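Local atomic coordinates of esterase A (Caulobacter crescentus, PDB entry 5GKV), a protein that probably hydrolyses ester substrates as a penicillin-binding protein homologue of the beta-lactamase family. Residues A104-F112 and Y176-V185. Sequence-based numbering, arbitrary orientation.
Sequences AVADVWPEF and YLAGEIFRRV
Trp109 lies across Glu180 and Arg184, and the three illustrate how one indole can serve both the apolar and the charged part of an interface. Above the six-membered ring stands the aliphatic part of Glu180: its CG is 3.7 Å from the ring centroid, almost on the normal, a CH-pi contact. The opposite face of the indole carries Phe112, from its own segment. Beside Glu180, on the same side of the indole, the guanidinium of Arg184 overhangs the CD1 corner rather than the ring itself, so that CD1 sits over the guanidinium's centre; the two planes are 33° apart, and Trp109 CD1 is 3.5 Å from Arg184 NH2.

The charged groups form a network. With CG of Glu180 anti to the backbone N (chi1 -179°) and the chain bent at chi2, the methylenes rest on the indole while the carboxylate turns off it towards two arginines. Arg184 directs NE and NH2 to the single oxygen OE2 of Glu180, with Arg184 NE 2.6 Å from it; Arg183, side-on, gives one nitrogen to each oxygen. OE2 thus accepts three N-H groups, which probably favours the ionised carboxylate. The remaining nitrogen of Arg184, NH1, crosses to Glu111 OE1 at 3.0 Å, a bent salt bridge (138° at the hydrogen), and a water that accepts from Arg184 NH1 makes a weak bond to Val108 O.

Apolar contacts continue beside this network. Val105 CG2 meets Ile181 CD1 at 4.0 Å, Val108 CG1 meets Val185 CG2 at 3.8 Å, and Leu177 CD2 reaches both Trp109 CZ3 and Phe112 CE1.

The contact fastens the short helix 105-108 and the 3-10 turn after it to helix 173-186, away from the antiparallel sheet of this beta-lactamase-like fold. Helix 147-156 touches Trp109 and Glu180 through Cys151, and its Trp147 NE1 binds Glu180 OE1; helix 82-95 adjoins Val185 through Leu93.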
ATOM      1  N   ALA A 104       7.503   1.172  22.700  1.00 23.85           N
ATOM      2  CA  ALA A 104       7.914   2.509  22.284  1.00 21.19           C
ATOM      3  C   ALA A 104       8.876   2.438  21.106  1.00 23.31           C
ATOM      4  O   ALA A 104       9.853   1.675  21.123  1.00 24.43           O
ATOM      5  CB  ALA A 104       8.567   3.256  23.453  1.00 22.63           C
ATOM      6  N   VAL A 105       8.597   3.241  20.077  1.00 19.21           N
ATOM      7  CA  VAL A 105       9.521   3.346  18.949  1.00 22.06           C
ATOM      8  C   VAL A 105      10.923   3.647  19.451  1.00 25.82           C
ATOM      9  O   VAL A 105      11.911   3.076  18.974  1.00 22.26           O
ATOM     10  CB  VAL A 105       9.040   4.419  17.954  1.00 19.06           C
ATOM     11  CG1 VAL A 105      10.070   4.610  16.841  1.00 19.13           C
ATOM     12  CG2 VAL A 105       7.692   4.017  17.343  1.00 16.94           C
ATOM     13  N   ALA A 106      11.027   4.534  20.443  1.00 25.40           N
ATOM     14  CA  ALA A 106      12.331   4.924  20.963  1.00 25.76           C
ATOM     15  C   ALA A 106      13.105   3.739  21.518  1.00 27.14           C
ATOM     16  O   ALA A 106      14.339   3.796  21.576  1.00 26.13           O
ATOM     17  CB  ALA A 106      12.151   6.009  22.033  1.00 22.32           C
ATOM     18  N   ASP A 107      12.414   2.669  21.921  1.00 24.55           N
ATOM     19  CA  ASP A 107      13.112   1.503  22.450  1.00 25.07           C
ATOM     20  C   ASP A 107      14.022   0.864  21.407  1.00 30.16           C
ATOM     21  O   ASP A 107      15.106   0.376  21.746  1.00 25.09           O
ATOM     22  CB  ASP A 107      12.121   0.479  22.990  1.00 26.50           C
ATOM     23  CG  ASP A 107      12.778  -0.486  23.959  1.00 46.87           C
ATOM     24  OD1 ASP A 107      12.576  -1.709  23.804  1.00 42.17           O
ATOM     25  OD2 ASP A 107      13.522  -0.015  24.853  1.00 47.75           O
ATOM     26  N   VAL A 108      13.615   0.858  20.132  1.00 23.94           N
ATOM     27  CA  VAL A 108      14.469   0.292  19.088  1.00 25.66           C
ATOM     28  C   VAL A 108      15.166   1.364  18.260  1.00 26.65           C
ATOM     29  O   VAL A 108      16.077   1.036  17.482  1.00 24.68           O
ATOM     30  CB  VAL A 108      13.677  -0.659  18.162  1.00 28.79           C
ATOM     31  CG1 VAL A 108      12.932  -1.706  18.989  1.00 27.69           C
ATOM     32  CG2 VAL A 108      12.724   0.128  17.298  1.00 24.07           C
ATOM     33  N   TRP A 109      14.788   2.632  18.423  1.00 27.00           N
ATOM     34  CA  TRP A 109      15.301   3.739  17.617  1.00 24.14           C
ATOM     35  C   TRP A 109      15.499   4.903  18.580  1.00 29.09           C
ATOM     36  O   TRP A 109      14.677   5.830  18.647  1.00 24.89           O
ATOM     37  CB  TRP A 109      14.320   4.066  16.484  1.00 22.08           C
ATOM     38  CG  TRP A 109      14.629   5.216  15.578  1.00 21.77           C
ATOM     39  CD1 TRP A 109      15.729   6.024  15.582  1.00 27.18           C
ATOM     40  CD2 TRP A 109      13.786   5.691  14.520  1.00 19.77           C
ATOM     41  NE1 TRP A 109      15.628   6.966  14.584  1.00 22.16           N
ATOM     42  CE2 TRP A 109      14.440   6.785  13.921  1.00 24.48           C
ATOM     43  CE3 TRP A 109      12.549   5.284  14.018  1.00 19.26           C
ATOM     44  CZ2 TRP A 109      13.896   7.478  12.838  1.00 16.83           C
ATOM     45  CZ3 TRP A 109      11.994   5.989  12.937  1.00 20.12           C
ATOM     46  CH2 TRP A 109      12.667   7.071  12.369  1.00 20.68           C
ATOM     47  N   PRO A 110      16.571   4.862  19.383  1.00 28.70           N
ATOM     48  CA  PRO A 110      16.688   5.807  20.511  1.00 28.42           C
ATOM     49  C   PRO A 110      16.606   7.261  20.100  1.00 26.72           C
ATOM     50  O   PRO A 110      16.053   8.077  20.852  1.00 25.62           O
ATOM     51  CB  PRO A 110      18.062   5.471  21.104  1.00 28.89           C
ATOM     52  CG  PRO A 110      18.287   4.035  20.725  1.00 30.21           C
ATOM     53  CD  PRO A 110      17.685   3.892  19.353  1.00 29.48           C
ATOM     54  N   GLU A 111      17.111   7.599  18.911  1.00 25.67           N
ATOM     55  CA  GLU A 111      17.060   8.976  18.433  1.00 30.81           C
ATOM     56  C   GLU A 111      15.633   9.479  18.248  1.00 28.27           C
ATOM     57  O   GLU A 111      15.410  10.696  18.269  1.00 25.35           O
ATOM     58  CB  GLU A 111      17.838   9.088  17.127  1.00 29.17           C
ATOM     59  CG  GLU A 111      19.329   8.749  17.276  1.00 30.41           C
ATOM     60  CD  GLU A 111      19.659   7.273  17.058  1.00 38.02           C
ATOM     61  OE1 GLU A 111      18.791   6.394  17.266  1.00 32.37           O
ATOM     62  OE2 GLU A 111      20.817   6.991  16.685  1.00 42.61           O
ATOM     63  N   PHE A 112      14.666   8.571  18.084  1.00 25.44           N
ATOM     64  CA  PHE A 112      13.272   8.970  17.904  1.00 25.78           C
ATOM     65  C   PHE A 112      12.696   9.674  19.128  1.00 26.87           C
ATOM     66  O   PHE A 112      11.660  10.335  19.014  1.00 24.86           O
ATOM     67  CB  PHE A 112      12.415   7.750  17.591  1.00 21.92           C
ATOM     68  CG  PHE A 112      11.080   8.086  16.968  1.00 21.39           C
ATOM     69  CD1 PHE A 112      11.000   8.456  15.630  1.00 23.60           C
ATOM     70  CD2 PHE A 112       9.909   8.004  17.709  1.00 20.92           C
ATOM     71  CE1 PHE A 112       9.778   8.758  15.041  1.00 21.96           C
ATOM     72  CE2 PHE A 112       8.673   8.311  17.128  1.00 20.78           C
ATOM     73  CZ  PHE A 112       8.614   8.690  15.792  1.00 21.37           C
ATOM     74  N   TYR A 176       9.374   5.615   5.929  1.00 19.55           N
ATOM     75  CA  TYR A 176      10.616   5.744   6.671  1.00 21.05           C
ATOM     76  C   TYR A 176      10.422   5.359   8.131  1.00 21.08           C
ATOM     77  O   TYR A 176      11.306   4.734   8.729  1.00 22.72           O
ATOM     78  CB  TYR A 176      11.156   7.169   6.532  1.00 21.04           C
ATOM     79  CG  TYR A 176      11.442   7.539   5.091  1.00 23.05           C
ATOM     80  CD1 TYR A 176      10.424   8.007   4.250  1.00 19.94           C
ATOM     81  CD2 TYR A 176      12.730   7.402   4.554  1.00 24.23           C
ATOM     82  CE1 TYR A 176      10.681   8.340   2.931  1.00 23.69           C
ATOM     83  CE2 TYR A 176      12.997   7.738   3.232  1.00 24.97           C
ATOM     84  CZ  TYR A 176      11.967   8.207   2.424  1.00 26.44           C
ATOM     85  OH  TYR A 176      12.206   8.538   1.104  1.00 26.16           O
ATOM     86  N   LEU A 177       9.262   5.686   8.712  1.00 16.74           N
ATOM     87  CA  LEU A 177       8.968   5.239  10.070  1.00 20.20           C
ATOM     88  C   LEU A 177       8.933   3.715  10.146  1.00 19.34           C
ATOM     89  O   LEU A 177       9.649   3.104  10.951  1.00 19.70           O
ATOM     90  CB  LEU A 177       7.641   5.828  10.553  1.00 18.92           C
ATOM     91  CG  LEU A 177       7.551   7.349  10.695  1.00 22.65           C
ATOM     92  CD1 LEU A 177       6.185   7.751  11.270  1.00 18.88           C
ATOM     93  CD2 LEU A 177       8.696   7.866  11.552  1.00 20.98           C
ATOM     94  N   ALA A 178       8.086   3.091   9.319  1.00 20.08           N
ATOM     95  CA  ALA A 178       8.001   1.634   9.278  1.00 20.55           C
ATOM     96  C   ALA A 178       9.332   1.014   8.871  1.00 19.75           C
ATOM     97  O   ALA A 178       9.768   0.021   9.464  1.00 18.72           O
ATOM     98  CB  ALA A 178       6.897   1.193   8.312  1.00 16.08           C
ATOM     99  N   GLY A 179       9.987   1.587   7.857  1.00 18.68           N
ATOM    100  CA  GLY A 179      11.195   0.976   7.330  1.00 20.88           C
ATOM    101  C   GLY A 179      12.332   0.994   8.331  1.00 20.01           C
ATOM    102  O   GLY A 179      13.116   0.045   8.412  1.00 20.72           O
ATOM    103  N   GLU A 180      12.439   2.070   9.108  1.00 17.86           N
ATOM    104  CA  GLU A 180      13.576   2.201  10.008  1.00 17.31           C
ATOM    105  C   GLU A 180      13.373   1.357  11.258  1.00 17.80           C
ATOM    106  O   GLU A 180      14.327   0.762  11.764  1.00 17.98           O
ATOM    107  CB  GLU A 180      13.804   3.683  10.349  1.00 20.85           C
ATOM    108  CG  GLU A 180      14.981   3.968  11.271  1.00 22.46           C
ATOM    109  CD  GLU A 180      16.334   3.641  10.665  1.00 25.28           C
ATOM    110  OE1 GLU A 180      16.397   3.205   9.494  1.00 22.73           O
ATOM    111  OE2 GLU A 180      17.348   3.813  11.382  1.00 29.81           O
ATOM    112  N   ILE A 181      12.138   1.281  11.755  1.00 19.04           N
ATOM    113  CA  ILE A 181      11.820   0.327  12.816  1.00 16.97           C
ATOM    114  C   ILE A 181      12.186  -1.082  12.367  1.00 20.32           C
ATOM    115  O   ILE A 181      12.884  -1.827  13.076  1.00 18.70           O
ATOM    116  CB  ILE A 181      10.333   0.426  13.198  1.00 18.15           C
ATOM    117  CG1 ILE A 181      10.010   1.794  13.835  1.00 18.78           C
ATOM    118  CG2 ILE A 181       9.939  -0.717  14.143  1.00 21.58           C
ATOM    119  CD1 ILE A 181       8.518   2.025  13.977  1.00 17.15           C
ATOM    120  N   PHE A 182      11.753  -1.451  11.154  1.00 18.42           N
ATOM    121  CA  PHE A 182      12.072  -2.775  10.614  1.00 19.48           C
ATOM    122  C   PHE A 182      13.580  -3.006  10.542  1.00 19.37           C
ATOM    123  O   PHE A 182      14.086  -4.041  10.996  1.00 21.19           O
ATOM    124  CB  PHE A 182      11.457  -2.943   9.220  1.00 16.83           C
ATOM    125  CG  PHE A 182      11.657  -4.321   8.657  1.00 15.62           C
ATOM    126  CD1 PHE A 182      12.783  -4.627   7.918  1.00 19.41           C
ATOM    127  CD2 PHE A 182      10.723  -5.311   8.893  1.00 19.82           C
ATOM    128  CE1 PHE A 182      12.970  -5.910   7.426  1.00 20.62           C
ATOM    129  CE2 PHE A 182      10.906  -6.589   8.413  1.00 17.37           C
ATOM    130  CZ  PHE A 182      12.032  -6.884   7.681  1.00 18.80           C
ATOM    131  N   ARG A 183      14.307  -2.064   9.932  1.00 16.77           N
ATOM    132  CA  ARG A 183      15.749  -2.214   9.728  1.00 20.91           C
ATOM    133  C   ARG A 183      16.482  -2.404  11.055  1.00 23.92           C
ATOM    134  O   ARG A 183      17.337  -3.291  11.190  1.00 21.70           O
ATOM    135  CB  ARG A 183      16.289  -0.993   8.971  1.00 24.38           C
ATOM    136  CG  ARG A 183      17.684  -1.149   8.379  1.00 33.74           C
ATOM    137  CD  ARG A 183      18.205   0.177   7.771  1.00 36.96           C
ATOM    138  NE  ARG A 183      18.402   1.213   8.789  1.00 34.11           N
ATOM    139  CZ  ARG A 183      19.269   1.122   9.802  1.00 41.95           C
ATOM    140  NH1 ARG A 183      20.031   0.039   9.943  1.00 39.72           N
ATOM    141  NH2 ARG A 183      19.367   2.113  10.687  1.00 36.41           N
ATOM    142  N   ARG A 184      16.148  -1.590  12.054  1.00 22.50           N
ATOM    143  CA  ARG A 184      16.826  -1.696  13.343  1.00 23.90           C
ATOM    144  C   ARG A 184      16.517  -3.003  14.058  1.00 28.30           C
ATOM    145  O   ARG A 184      17.359  -3.503  14.814  1.00 27.01           O
ATOM    146  CB  ARG A 184      16.447  -0.515  14.222  1.00 19.54           C
ATOM    147  CG  ARG A 184      16.786   0.793  13.560  1.00 26.94           C
ATOM    148  CD  ARG A 184      17.403   1.755  14.492  1.00 29.27           C
ATOM    149  NE  ARG A 184      17.678   3.014  13.814  1.00 33.03           N
ATOM    150  CZ  ARG A 184      18.322   4.026  14.380  1.00 30.10           C
ATOM    151  NH1 ARG A 184      18.754   3.901  15.629  1.00 28.69           N
ATOM    152  NH2 ARG A 184      18.523   5.157  13.702  1.00 30.12           N
ATOM    153  N   VAL A 185      15.337  -3.576  13.840  1.00 20.02           N
ATOM    154  CA  VAL A 185      14.992  -4.822  14.520  1.00 25.39           C
ATOM    155  C   VAL A 185      15.456  -6.036  13.725  1.00 27.44           C
ATOM    156  O   VAL A 185      16.154  -6.913  14.247  1.00 21.88           O
ATOM    157  CB  VAL A 185      13.475  -4.879  14.805  1.00 25.48           C
ATOM    158  CG1 VAL A 185      13.081  -6.273  15.277  1.00 25.74           C
ATOM    159  CG2 VAL A 185      13.109  -3.849  15.855  1.00 24.04           C
TER
HETATM  160  O   HOH W   1      19.407   1.269  17.406  1.00 40.44           O